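Long-range contacts in restriction endonuclease EcoP15I, restriction subunit (Escherichia coli, PDB 4ZCF), which cleaves DNA as the ATP-dependent restriction subunit of a type III restriction-modification enzyme, acting together with its Mod partner near inversely oriented recognition sites: residues E50-Y54 with H73-I79; V60-I66 with L263-L267; D81-T86 with G253-S257; L127-K133 with L144-V148. One frame throughout, in Å; residues are numbered along the deposited sequence.

Contact 1: E50-Y54 with H73-I79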
loop_
_atom_site.group_PDB
_atom_site.type_symbol
_atom_site.label_atom_id
_atom_site.label_comp_id
_atom_site.label_asym_id
_atom_site.label_seq_id
_atom_site.Cartn_x
_atom_site.Cartn_y
_atom_site.Cartn_z
ATOM N N GLU C 50 -45.087 11.953 2.210
ATOM C CA GLU C 50 -45.048 13.140 1.346
ATOM C C GLU C 50 -45.582 14.362 2.093
ATOM O O GLU C 50 -44.917 15.397 2.090
ATOM C CB GLU C 50 -45.806 12.904 0.025
ATOM C CG GLU C 50 -45.450 13.894 -1.080
ATOM C CD GLU C 50 -45.966 13.569 -2.474
ATOM O OE1 GLU C 50 -45.773 12.420 -2.934
ATOM O OE2 GLU C 50 -46.516 14.483 -3.131
ATOM N N GLN C 51 -46.745 14.217 2.778
ATOM C CA GLN C 51 -47.393 15.278 3.567
ATOM C C GLN C 51 -46.460 15.790 4.678
ATOM O O GLN C 51 -46.239 17.001 4.762
ATOM C CB GLN C 51 -48.786 14.821 4.102
ATOM C CG GLN C 51 -49.476 15.734 5.150
ATOM C CD GLN C 51 -49.514 17.226 4.832
ATOM O OE1 GLN C 51 -48.949 18.056 5.561
ATOM N NE2 GLN C 51 -50.185 17.606 3.753
ATOM N N GLN C 52 -45.898 14.859 5.491
ATOM C CA GLN C 52 -44.933 15.126 6.569
ATOM C C GLN C 52 -43.804 16.015 6.045
ATOM O O GLN C 52 -43.646 17.136 6.522
ATOM C CB GLN C 52 -44.346 13.806 7.103
ATOM C CG GLN C 52 -45.227 13.076 8.116
ATOM C CD GLN C 52 -45.131 13.625 9.526
ATOM O OE1 GLN C 52 -44.282 14.472 9.853
ATOM N NE2 GLN C 52 -46.002 13.137 10.400
ATOM N N TYR C 53 -43.087 15.533 4.996
ATOM C CA TYR C 53 -41.985 16.196 4.300
ATOM C C TYR C 53 -42.437 17.533 3.712
ATOM O O TYR C 53 -41.712 18.528 3.851
ATOM C CB TYR C 53 -41.402 15.248 3.233
ATOM C CG TYR C 53 -40.253 15.786 2.405
ATOM C CD1 TYR C 53 -38.958 15.827 2.916
ATOM C CD2 TYR C 53 -40.436 16.136 1.069
ATOM C CE1 TYR C 53 -37.883 16.250 2.131
ATOM C CE2 TYR C 53 -39.371 16.560 0.275
ATOM C CZ TYR C 53 -38.094 16.611 0.809
ATOM O OH TYR C 53 -37.047 17.046 0.028
ATOM N N TYR C 54 -43.663 17.579 3.123
ATOM C CA TYR C 54 -44.231 18.832 2.616
ATOM C C TYR C 54 -44.385 19.836 3.794
ATOM O O TYR C 54 -43.909 20.973 3.687
ATOM C CB TYR C 54 -45.590 18.614 1.888
ATOM C CG TYR C 54 -46.245 19.915 1.456
ATOM C CD1 TYR C 54 -47.063 20.635 2.331
ATOM C CD2 TYR C 54 -45.983 20.469 0.206
ATOM C CE1 TYR C 54 -47.567 21.888 1.986
ATOM C CE2 TYR C 54 -46.516 21.705 -0.165
ATOM C CZ TYR C 54 -47.311 22.411 0.726
ATOM O OH TYR C 54 -47.834 23.631 0.357
ATOM N N HIS C 73 -40.157 25.302 -3.536
ATOM C CA HIS C 73 -40.518 24.013 -2.932
ATOM C C HIS C 73 -40.962 22.971 -3.954
ATOM O O HIS C 73 -41.398 23.335 -5.048
ATOM C CB HIS C 73 -41.545 24.196 -1.792
ATOM C CG HIS C 73 -42.986 24.172 -2.219
ATOM N ND1 HIS C 73 -43.529 25.178 -3.008
ATOM C CD2 HIS C 73 -43.958 23.274 -1.926
ATOM C CE1 HIS C 73 -44.800 24.848 -3.180
ATOM N NE2 HIS C 73 -45.103 23.712 -2.548
ATOM N N ASN C 74 -40.833 21.673 -3.591
ATOM C CA ASN C 74 -41.191 20.497 -4.402
ATOM C C ASN C 74 -41.160 19.216 -3.539
ATOM O O ASN C 74 -40.079 18.715 -3.206
ATOM C CB ASN C 74 -40.247 20.367 -5.613
ATOM C CG ASN C 74 -40.603 19.306 -6.626
ATOM O OD1 ASN C 74 -41.341 18.351 -6.358
ATOM N ND2 ASN C 74 -40.038 19.431 -7.821
ATOM N N ALA C 75 -42.352 18.679 -3.199
ATOM C CA ALA C 75 -42.516 17.449 -2.398
ATOM C C ALA C 75 -42.192 16.162 -3.179
ATOM O O ALA C 75 -42.098 15.094 -2.571
ATOM C CB ALA C 75 -43.928 17.372 -1.825
ATOM N N LYS C 76 -42.039 16.262 -4.516
ATOM C CA LYS C 76 -41.695 15.123 -5.383
ATOM C C LYS C 76 -40.188 15.217 -5.796
ATOM O O LYS C 76 -39.832 14.978 -6.952
ATOM C CB LYS C 76 -42.614 15.098 -6.610
ATOM N N SER C 77 -39.319 15.583 -4.827
ATOM C CA SER C 77 -37.878 15.802 -5.003
ATOM C C SER C 77 -37.184 15.663 -3.652
ATOM O O SER C 77 -37.616 16.282 -2.676
ATOM C CB SER C 77 -37.627 17.195 -5.588
ATOM O OG SER C 77 -36.264 17.586 -5.586
ATOM N N ASN C 78 -36.120 14.839 -3.590
ATOM C CA ASN C 78 -35.352 14.602 -2.354
ATOM C C ASN C 78 -34.169 15.568 -2.212
ATOM O O ASN C 78 -33.314 15.385 -1.349
ATOM C CB ASN C 78 -34.925 13.117 -2.215
ATOM C CG ASN C 78 -34.084 12.541 -3.345
ATOM O OD1 ASN C 78 -33.780 13.179 -4.361
ATOM N ND2 ASN C 78 -33.700 11.290 -3.189
ATOM N N ILE C 79 -34.161 16.620 -3.038
ATOM C CA ILE C 79 -33.142 17.649 -3.043
ATOM C C ILE C 79 -33.510 18.798 -2.112
ATOM O O ILE C 79 -34.512 19.476 -2.321
ATOM C CB ILE C 79 -32.807 18.095 -4.486
ATOM C CG1 ILE C 79 -32.287 16.889 -5.319
ATOM C CG2 ILE C 79 -31.815 19.268 -4.496
ATOM C CD1 ILE C 79 -32.365 17.065 -6.808
#
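Tyr53 reaches from its helix to the backbone carbonyl of Ser77: its phenol OH gives a hydrogen bond of 2.9 Å to Ser77 O, the one hydrogen bond between the helical turn 50-54 and the loop 73-79. The hydroxyl lies in the carbonyl plane, on a lone pair, with a C=O...O angle of 144°. With CG trans to the backbone N (chi1 179°), the ring is carried straight toward the loop, where a long side chain with a polar end is what the distance requires. A phenylalanine in its place would probably fill the same volume but leave Ser77 O without this donor and the loop less firmly tied.

One residue on, Tyr54 meets His73 rim to rim. Tyr54 CE2 lies 3.4 Å from His73 NE2, the planes are 70° apart, and neither ring covers the other's face. The polar ends of both turn to other partners, Tyr54 OH to His68 and His73 ND1 to Ser69 O. Between the two tyrosines sits Ala75, whose small methyl lets the loop come close; its CB is 3.9 Å from Glu50 CG, part of the aliphatic stem of that surface residue. Asn74 OD1 accepts from Lys76 N at 2.9 Å, an Asx turn in the loop; helix 50-64 and this loop lead the chain into strand 79-84 of the parallel sheet of a P-loop NTPase domain.

Contact 2: V60-I66 with L263-L267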
loop_
_atom_site.group_PDB
_atom_site.type_symbol
_atom_site.label_atom_id
_atom_site.label_comp_id
_atom_site.label_asym_id
_atom_site.label_seq_id
_atom_site.Cartn_x
_atom_site.Cartn_y
_atom_site.Cartn_z
ATOM N N VAL C 60 -40.309 25.337 7.885
ATOM C CA VAL C 60 -38.913 25.826 7.839
ATOM C C VAL C 60 -38.871 27.154 7.073
ATOM O O VAL C 60 -38.251 28.112 7.537
ATOM C CB VAL C 60 -37.897 24.813 7.221
ATOM C CG1 VAL C 60 -36.472 25.369 7.259
ATOM C CG2 VAL C 60 -37.945 23.468 7.926
ATOM N N GLN C 61 -39.517 27.191 5.888
ATOM C CA GLN C 61 -39.600 28.366 5.017
ATOM C C GLN C 61 -40.226 29.550 5.755
ATOM O O GLN C 61 -39.665 30.655 5.737
ATOM C CB GLN C 61 -40.340 28.025 3.717
ATOM C CG GLN C 61 -39.572 27.024 2.862
ATOM C CD GLN C 61 -40.069 26.950 1.444
ATOM O OE1 GLN C 61 -40.910 26.119 1.096
ATOM N NE2 GLN C 61 -39.514 27.783 0.579
ATOM N N ALA C 62 -41.330 29.285 6.480
ATOM C CA ALA C 62 -42.063 30.248 7.308
ATOM C C ALA C 62 -41.176 30.867 8.390
ATOM O O ALA C 62 -41.147 32.091 8.530
ATOM C CB ALA C 62 -43.262 29.561 7.952
ATOM N N PHE C 63 -40.448 30.021 9.141
ATOM C CA PHE C 63 -39.554 30.438 10.215
ATOM C C PHE C 63 -38.367 31.255 9.707
ATOM O O PHE C 63 -37.987 32.233 10.347
ATOM C CB PHE C 63 -39.063 29.208 10.983
ATOM C CG PHE C 63 -38.449 29.504 12.328
ATOM C CD1 PHE C 63 -39.244 29.621 13.464
ATOM C CD2 PHE C 63 -37.070 29.615 12.472
ATOM C CE1 PHE C 63 -38.671 29.876 14.718
ATOM C CE2 PHE C 63 -36.497 29.867 13.724
ATOM C CZ PHE C 63 -37.301 29.997 14.838
ATOM N N ASN C 64 -37.778 30.848 8.569
ATOM C CA ASN C 64 -36.618 31.504 7.968
ATOM C C ASN C 64 -36.939 32.728 7.090
ATOM O O ASN C 64 -36.020 33.428 6.656
ATOM C CB ASN C 64 -35.771 30.484 7.206
ATOM C CG ASN C 64 -34.865 29.605 8.042
ATOM O OD1 ASN C 64 -34.750 29.723 9.274
ATOM N ND2 ASN C 64 -34.154 28.722 7.361
ATOM N N GLY C 65 -38.223 32.988 6.850
ATOM C CA GLY C 65 -38.667 34.114 6.032
ATOM C C GLY C 65 -38.415 33.916 4.549
ATOM O O GLY C 65 -37.969 34.845 3.859
ATOM N N ILE C 66 -38.701 32.687 4.057
ATOM C CA ILE C 66 -38.540 32.275 2.657
ATOM C C ILE C 66 -39.928 32.070 2.034
ATOM O O ILE C 66 -40.727 31.278 2.553
ATOM C CB ILE C 66 -37.627 31.008 2.505
ATOM C CG1 ILE C 66 -36.213 31.236 3.099
ATOM C CG2 ILE C 66 -37.557 30.520 1.037
ATOM C CD1 ILE C 66 -35.508 29.983 3.484
ATOM N N LEU C 263 -35.846 25.093 -1.146
ATOM C CA LEU C 263 -35.055 26.096 -0.439
ATOM C C LEU C 263 -35.448 26.144 1.020
ATOM O O LEU C 263 -36.586 26.469 1.368
ATOM C CB LEU C 263 -35.072 27.475 -1.110
ATOM C CG LEU C 263 -34.248 28.565 -0.417
ATOM C CD1 LEU C 263 -32.767 28.216 -0.383
ATOM C CD2 LEU C 263 -34.453 29.908 -1.081
ATOM N N VAL C 264 -34.492 25.765 1.866
ATOM C CA VAL C 264 -34.661 25.618 3.298
ATOM C C VAL C 264 -33.976 26.734 4.108
ATOM O O VAL C 264 -34.465 27.104 5.180
ATOM C CB VAL C 264 -34.254 24.164 3.650
ATOM C CG1 VAL C 264 -32.996 24.063 4.503
ATOM C CG2 VAL C 264 -35.410 23.395 4.242
ATOM N N TYR C 265 -32.883 27.307 3.573
ATOM C CA TYR C 265 -32.135 28.359 4.241
ATOM C C TYR C 265 -31.474 29.292 3.221
ATOM O O TYR C 265 -30.953 28.824 2.226
ATOM C CB TYR C 265 -31.107 27.734 5.220
ATOM C CG TYR C 265 -30.281 28.740 5.993
ATOM C CD1 TYR C 265 -30.832 29.461 7.047
ATOM C CD2 TYR C 265 -28.953 28.989 5.657
ATOM C CE1 TYR C 265 -30.100 30.445 7.709
ATOM C CE2 TYR C 265 -28.204 29.953 6.329
ATOM C CZ TYR C 265 -28.778 30.668 7.365
ATOM O OH TYR C 265 -28.044 31.605 8.046
ATOM N N ARG C 266 -31.504 30.611 3.475
ATOM C CA ARG C 266 -30.894 31.637 2.630
ATOM C C ARG C 266 -30.210 32.768 3.424
ATOM O O ARG C 266 -30.867 33.585 4.084
ATOM C CB ARG C 266 -31.893 32.188 1.601
ATOM C CG ARG C 266 -31.261 33.051 0.513
ATOM C CD ARG C 266 -31.876 32.780 -0.842
ATOM N NE ARG C 266 -33.279 33.195 -0.912
ATOM C CZ ARG C 266 -33.698 34.349 -1.425
ATOM N NH1 ARG C 266 -32.826 35.220 -1.922
ATOM N NH2 ARG C 266 -34.992 34.638 -1.448
ATOM N N LEU C 267 -28.880 32.790 3.346
ATOM C CA LEU C 267 -28.010 33.801 3.920
ATOM C C LEU C 267 -27.302 34.362 2.717
ATOM O O LEU C 267 -26.396 33.723 2.180
ATOM C CB LEU C 267 -27.001 33.173 4.903
ATOM C CG LEU C 267 -25.952 34.115 5.504
ATOM C CD1 LEU C 267 -26.578 35.094 6.506
ATOM C CD2 LEU C 267 -24.865 33.335 6.157
#
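Val60 and Val264 open the apolar side of this contact, CG1 of the first lying 3.8 Å from CG2 of the second as the two branched side chains pass at a slant. Farther on, Ile66 CG2 meets Leu263 CD2 at the same separation, these two crossing nearly at right angles. Ile66 holds its CG2 trans to the backbone N, and its longer branch carries CD1 against the Val264-Tyr265 peptide, 3.5 Å from Val264 O. Branched aliphatic residues suit this buried seam because they fill it without needing partners.

Polar contact is concentrated on Asn64. Its ND2 donates to Val264 O (2.7 Å, N-H...O 132°); the donor lies in the carbonyl plane, although the oxygen stands somewhat out of the amide plane. The same ND2 comes to the edge of the Tyr265 ring, with amide and ring planes 72° apart. The helix-like psi of Val264 breaks the alternation of strand carbonyls, which lets Val264 O and Leu263 O both face the helix. Gln61 lays its amide beside Leu263 O without making a proper bond, while its OE1 accepts from His68.

Backbone bonds shape the turn after the helix. Ile66 N reaches back to Gln61 O at 2.8 Å, and a weak bond joins Gly65 N to Ala62 O; with Gly65 at positive phi, this is a Schellman motif. The axes of segments 60-64 and 263-267 approach to 7.9 Å with N-to-C directions 19° apart, so this end of helix 50-64 runs nearly parallel to an outermost strand of a RecA-like parallel sheet.

Contact 3: D81-T86 with G253-S257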
loop_
_atom_site.group_PDB
_atom_site.type_symbol
_atom_site.label_atom_id
_atom_site.label_comp_id
_atom_site.label_asym_id
_atom_site.label_seq_id
_atom_site.Cartn_x
_atom_site.Cartn_y
_atom_site.Cartn_z
ATOM N N ASP C 81 -32.121 22.450 -0.435
ATOM C CA ASP C 81 -31.176 23.524 -0.745
ATOM C C ASP C 81 -30.873 24.473 0.389
ATOM O O ASP C 81 -31.773 24.900 1.111
ATOM C CB ASP C 81 -31.599 24.302 -1.989
ATOM C CG ASP C 81 -31.646 23.445 -3.229
ATOM O OD1 ASP C 81 -30.803 22.531 -3.349
ATOM O OD2 ASP C 81 -32.508 23.702 -4.092
ATOM N N VAL C 82 -29.582 24.812 0.520
ATOM C CA VAL C 82 -29.032 25.742 1.499
ATOM C C VAL C 82 -28.225 26.768 0.705
ATOM O O VAL C 82 -27.383 26.391 -0.118
ATOM C CB VAL C 82 -28.171 25.028 2.584
ATOM C CG1 VAL C 82 -27.513 26.026 3.524
ATOM C CG2 VAL C 82 -28.989 24.021 3.377
ATOM N N SER C 83 -28.519 28.053 0.919
ATOM C CA SER C 83 -27.835 29.145 0.249
ATOM C C SER C 83 -27.087 30.004 1.264
ATOM O O SER C 83 -27.681 30.604 2.163
ATOM C CB SER C 83 -28.795 29.968 -0.605
ATOM O OG SER C 83 -28.077 30.973 -1.301
ATOM N N MET C 84 -25.757 29.994 1.152
ATOM C CA MET C 84 -24.849 30.731 2.030
ATOM C C MET C 84 -23.818 31.399 1.185
ATOM O O MET C 84 -23.230 30.748 0.323
ATOM C CB MET C 84 -24.157 29.793 3.026
ATOM C CG MET C 84 -25.111 28.969 3.830
ATOM S SD MET C 84 -24.510 28.800 5.492
ATOM C CE MET C 84 -25.476 27.556 6.003
ATOM N N GLU C 85 -23.580 32.691 1.420
ATOM C CA GLU C 85 -22.566 33.421 0.653
ATOM C C GLU C 85 -21.120 33.010 1.022
ATOM O O GLU C 85 -20.886 32.380 2.062
ATOM C CB GLU C 85 -22.780 34.942 0.752
ATOM C CG GLU C 85 -22.312 35.737 -0.460
ATOM C CD GLU C 85 -22.440 35.119 -1.845
ATOM O OE1 GLU C 85 -23.544 35.168 -2.437
ATOM O OE2 GLU C 85 -21.406 34.637 -2.363
ATOM N N THR C 86 -20.167 33.340 0.131
ATOM C CA THR C 86 -18.738 33.075 0.307
ATOM C C THR C 86 -18.223 33.771 1.571
ATOM O O THR C 86 -18.545 34.938 1.813
ATOM C CB THR C 86 -17.956 33.441 -0.974
ATOM O OG1 THR C 86 -18.633 32.880 -2.108
ATOM C CG2 THR C 86 -16.511 32.939 -0.946
ATOM N N GLY C 253 -24.268 26.339 -1.493
ATOM C CA GLY C 253 -23.573 27.330 -2.291
ATOM C C GLY C 253 -24.176 28.705 -2.243
ATOM O O GLY C 253 -25.155 28.950 -1.537
ATOM N N ALA C 254 -23.572 29.603 -3.013
ATOM C CA ALA C 254 -23.971 30.992 -3.141
ATOM C C ALA C 254 -24.670 31.224 -4.497
ATOM O O ALA C 254 -25.319 32.262 -4.683
ATOM C CB ALA C 254 -22.741 31.865 -3.021
ATOM N N THR C 255 -24.541 30.248 -5.438
ATOM C CA THR C 255 -25.119 30.321 -6.784
ATOM C C THR C 255 -25.995 29.114 -7.150
ATOM O O THR C 255 -25.536 27.968 -7.132
ATOM C CB THR C 255 -24.039 30.608 -7.846
ATOM O OG1 THR C 255 -23.189 31.652 -7.381
ATOM C CG2 THR C 255 -24.632 30.984 -9.201
ATOM N N PHE C 256 -27.254 29.405 -7.504
ATOM C CA PHE C 256 -28.262 28.455 -7.948
ATOM C C PHE C 256 -28.779 29.027 -9.281
ATOM O O PHE C 256 -29.781 29.754 -9.345
ATOM C CB PHE C 256 -29.364 28.267 -6.884
ATOM C CG PHE C 256 -28.965 27.440 -5.679
ATOM C CD1 PHE C 256 -28.210 27.993 -4.651
ATOM C CD2 PHE C 256 -29.386 26.123 -5.547
ATOM C CE1 PHE C 256 -27.839 27.230 -3.544
ATOM C CE2 PHE C 256 -29.021 25.366 -4.438
ATOM C CZ PHE C 256 -28.266 25.930 -3.438
ATOM N N SER C 257 -27.989 28.765 -10.338
ATOM C CA SER C 257 -28.188 29.196 -11.725
ATOM C C SER C 257 -29.323 28.418 -12.442
ATOM O O SER C 257 -29.670 28.740 -13.587
ATOM C CB SER C 257 -26.874 29.057 -12.491
ATOM O OG SER C 257 -26.395 27.721 -12.438
#
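Met84 N and Gly253 O form the firm hydrogen bond of this contact, 2.9 Å long with an N-H...O angle of 152°; the donor stands above the carbonyl plane. Its counterpart, Gly253 N to Val82 O at 3.4 Å, is weak. Together they flank the parallel bridge of Ser83 with Gly253, while Ser83 N is bonded to Tyr265 O and Ser83 O to Leu267 N, of the neighbouring strand 263-267. Gly253 is almost fully extended, which suits a residue without a side chain.

Asp81 is buried but paired: OD1 makes a salt bridge with Arg251 and OD2 accepts from Lys261 N. Phe256 CE2 rests 3.5 Å from Asp81 CG, and the edge of the same ring meets Val82 O.

Bent at chi2 (34°), Glu85 brings its carboxylate past the Ala254 methyl. OE2 accepts from Thr86 N (3.1 Å) and Thr86 OG1 (3.3 Å), both reaching it from one face of its plane. Shortened to alanine, this position would lack the carboxylate, probably leaving Thr86 N and OG1 without their shared acceptor and the backbone freer to move. The arrangement sets the start of the P-loop (Walker A) beside a Gly-Ala-Thr segment that matches helicase motif III.

Contact 4: L127-K133 with L144-V148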
loop_
_atom_site.group_PDB
_atom_site.type_symbol
_atom_site.label_atom_id
_atom_site.label_comp_id
_atom_site.label_asym_id
_atom_site.label_seq_id
_atom_site.Cartn_x
_atom_site.Cartn_y
_atom_site.Cartn_z
ATOM N N LEU C 127 -11.416 18.532 7.129
ATOM C CA LEU C 127 -11.958 17.275 7.658
ATOM C C LEU C 127 -10.971 16.487 8.492
ATOM O O LEU C 127 -11.376 15.863 9.471
ATOM C CB LEU C 127 -12.485 16.385 6.532
ATOM C CG LEU C 127 -13.878 16.715 6.007
ATOM C CD1 LEU C 127 -14.090 16.129 4.628
ATOM C CD2 LEU C 127 -14.963 16.228 6.960
ATOM N N LYS C 128 -9.678 16.522 8.117
ATOM C CA LYS C 128 -8.596 15.809 8.803
ATOM C C LYS C 128 -7.929 16.602 9.944
ATOM O O LYS C 128 -7.182 16.023 10.724
ATOM C CB LYS C 128 -7.545 15.356 7.773
ATOM C CG LYS C 128 -8.044 14.241 6.859
ATOM C CD LYS C 128 -6.921 13.650 6.018
ATOM C CE LYS C 128 -7.387 12.452 5.235
ATOM N NZ LYS C 128 -6.620 12.286 3.972
ATOM N N SER C 129 -8.170 17.918 10.027
ATOM C CA SER C 129 -7.544 18.784 11.026
ATOM C C SER C 129 -7.928 18.423 12.432
ATOM O O SER C 129 -9.091 18.115 12.689
ATOM C CB SER C 129 -7.827 20.259 10.748
ATOM O OG SER C 129 -9.197 20.555 10.942
ATOM N N ASP C 130 -6.950 18.489 13.345
ATOM C CA ASP C 130 -7.099 18.195 14.766
ATOM C C ASP C 130 -8.122 19.112 15.441
ATOM O O ASP C 130 -8.917 18.628 16.249
ATOM C CB ASP C 130 -5.741 18.290 15.464
ATOM N N ALA C 131 -8.135 20.413 15.086
ATOM C CA ALA C 131 -9.069 21.399 15.654
ATOM C C ALA C 131 -10.546 21.014 15.412
ATOM O O ALA C 131 -11.348 21.129 16.337
ATOM C CB ALA C 131 -8.766 22.790 15.117
ATOM N N LEU C 132 -10.864 20.485 14.192
ATOM C CA LEU C 132 -12.174 19.969 13.735
ATOM C C LEU C 132 -12.482 18.689 14.496
ATOM O O LEU C 132 -13.597 18.513 14.990
ATOM C CB LEU C 132 -12.080 19.648 12.218
ATOM C CG LEU C 132 -13.280 19.177 11.353
ATOM C CD1 LEU C 132 -13.820 17.807 11.734
ATOM C CD2 LEU C 132 -14.269 20.252 11.077
ATOM N N LYS C 133 -11.497 17.783 14.553
ATOM C CA LYS C 133 -11.599 16.485 15.225
ATOM C C LYS C 133 -11.928 16.666 16.698
ATOM O O LYS C 133 -12.903 16.079 17.181
ATOM C CB LYS C 133 -10.318 15.666 15.013
ATOM C CG LYS C 133 -10.200 15.162 13.589
ATOM C CD LYS C 133 -9.075 14.163 13.406
ATOM C CE LYS C 133 -9.260 13.388 12.115
ATOM N NZ LYS C 133 -10.406 12.431 12.177
ATOM N N LEU C 144 -14.774 11.085 12.690
ATOM C CA LEU C 144 -15.052 10.959 11.276
ATOM C C LEU C 144 -13.889 10.270 10.545
ATOM O O LEU C 144 -12.718 10.590 10.773
ATOM C CB LEU C 144 -15.528 12.271 10.604
ATOM C CG LEU C 144 -14.569 13.463 10.539
ATOM C CD1 LEU C 144 -13.686 13.403 9.297
ATOM C CD2 LEU C 144 -15.349 14.749 10.480
ATOM N N ARG C 145 -14.224 9.253 9.751
ATOM C CA ARG C 145 -13.289 8.509 8.915
ATOM C C ARG C 145 -13.542 9.066 7.532
ATOM O O ARG C 145 -14.697 9.180 7.099
ATOM C CB ARG C 145 -13.526 6.983 8.985
ATOM C CG ARG C 145 -13.223 6.346 10.341
ATOM C CD ARG C 145 -11.736 6.382 10.729
ATOM N NE ARG C 145 -11.556 6.211 12.180
ATOM C CZ ARG C 145 -11.593 7.199 13.078
ATOM N NH1 ARG C 145 -11.767 8.459 12.688
ATOM N NH2 ARG C 145 -11.445 6.935 14.366
ATOM N N THR C 146 -12.465 9.526 6.896
ATOM C CA THR C 146 -12.510 10.179 5.599
ATOM C C THR C 146 -11.828 9.322 4.547
ATOM O O THR C 146 -10.729 8.824 4.776
ATOM C CB THR C 146 -12.081 11.666 5.729
ATOM O OG1 THR C 146 -12.103 12.316 4.456
ATOM C CG2 THR C 146 -10.733 11.829 6.380
ATOM N N TYR C 147 -12.526 9.090 3.427
ATOM C CA TYR C 147 -12.086 8.274 2.299
ATOM C C TYR C 147 -12.061 9.206 1.106
ATOM O O TYR C 147 -13.102 9.692 0.667
ATOM C CB TYR C 147 -13.055 7.085 2.067
ATOM C CG TYR C 147 -13.354 6.305 3.327
ATOM C CD1 TYR C 147 -14.420 6.653 4.148
ATOM C CD2 TYR C 147 -12.545 5.242 3.723
ATOM C CE1 TYR C 147 -14.672 5.968 5.335
ATOM C CE2 TYR C 147 -12.800 4.536 4.899
ATOM C CZ TYR C 147 -13.848 4.924 5.718
ATOM O OH TYR C 147 -14.101 4.261 6.890
ATOM N N VAL C 148 -10.871 9.497 0.611
ATOM C CA VAL C 148 -10.705 10.432 -0.485
ATOM C C VAL C 148 -10.482 9.674 -1.765
ATOM O O VAL C 148 -9.528 8.914 -1.841
ATOM C CB VAL C 148 -9.573 11.457 -0.183
ATOM C CG1 VAL C 148 -9.547 12.573 -1.226
ATOM C CG2 VAL C 148 -9.730 12.036 1.219
#
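Lys128 drapes its aliphatic chain across Thr146, joining the connection between strands to the outermost strand, 143-148, of the parallel sheet; helices 117-128 and 130-140 form the beta-alpha-beta crossover from strand 109-113 to this strand. From CB the lysine runs out extended (chi2 -170°, chi3 174°), nearly perpendicular to the threonine. CG touches Thr146 CG2 at 3.6 Å, CE returns to that same methyl at an equal distance, and the terminal NZ ends 4.2 Å from Val148 CG2. A long flexible residue suits a partly exposed edge where the aliphatic stem can pack while NZ reaches the strand's far end; Glu191 of a neighbouring subunit packs against it.

Deeper in, Leu144 is the apolar centre. Its CD2 lies 3.6 Å from Leu132 CD1 and 3.8 Å from Leu127 CD2, both leucines meeting it roughly at right angles. Leu132 also packs on Phe126, a residue of the AMP site.

Arg145 points its CB away from the helices, but its guanidinium curls back, NH1 giving a weak bond to Leu144 O. The same carbonyl draws in a second cation: Lys133, bent at chi4 (-71°), brings NZ to 3.3 Å from Leu144 O in another weak bond, 4.2 Å from Arg145 NH1.

Overall arrangement
Three of the contacts converge on one seven-stranded parallel sheet, that of the P-loop-bearing half of the helicase-like motor. Contact 4 sits at strand 143-148 on one edge and contact 2 at strand 263-267 on the other, their centres 30 Å apart. Contact 3 joins strand 79-84 to the end of strand 248-253 and the loop after it. Strands 79-84 and 263-267 are neighbours, and contacts 2 and 3 touch directly, their centres 13 Å apart. Contacts 1 and 2 share helix 50-64, touch, and cross along the chain; contact 2 spans both 3 and 4, and contact 3 spans 4. Contacts 3 and 4 lie near the AMP cleft, while contacts 1 and 2 pack helix 50-64 and its following loop onto the sheet edge.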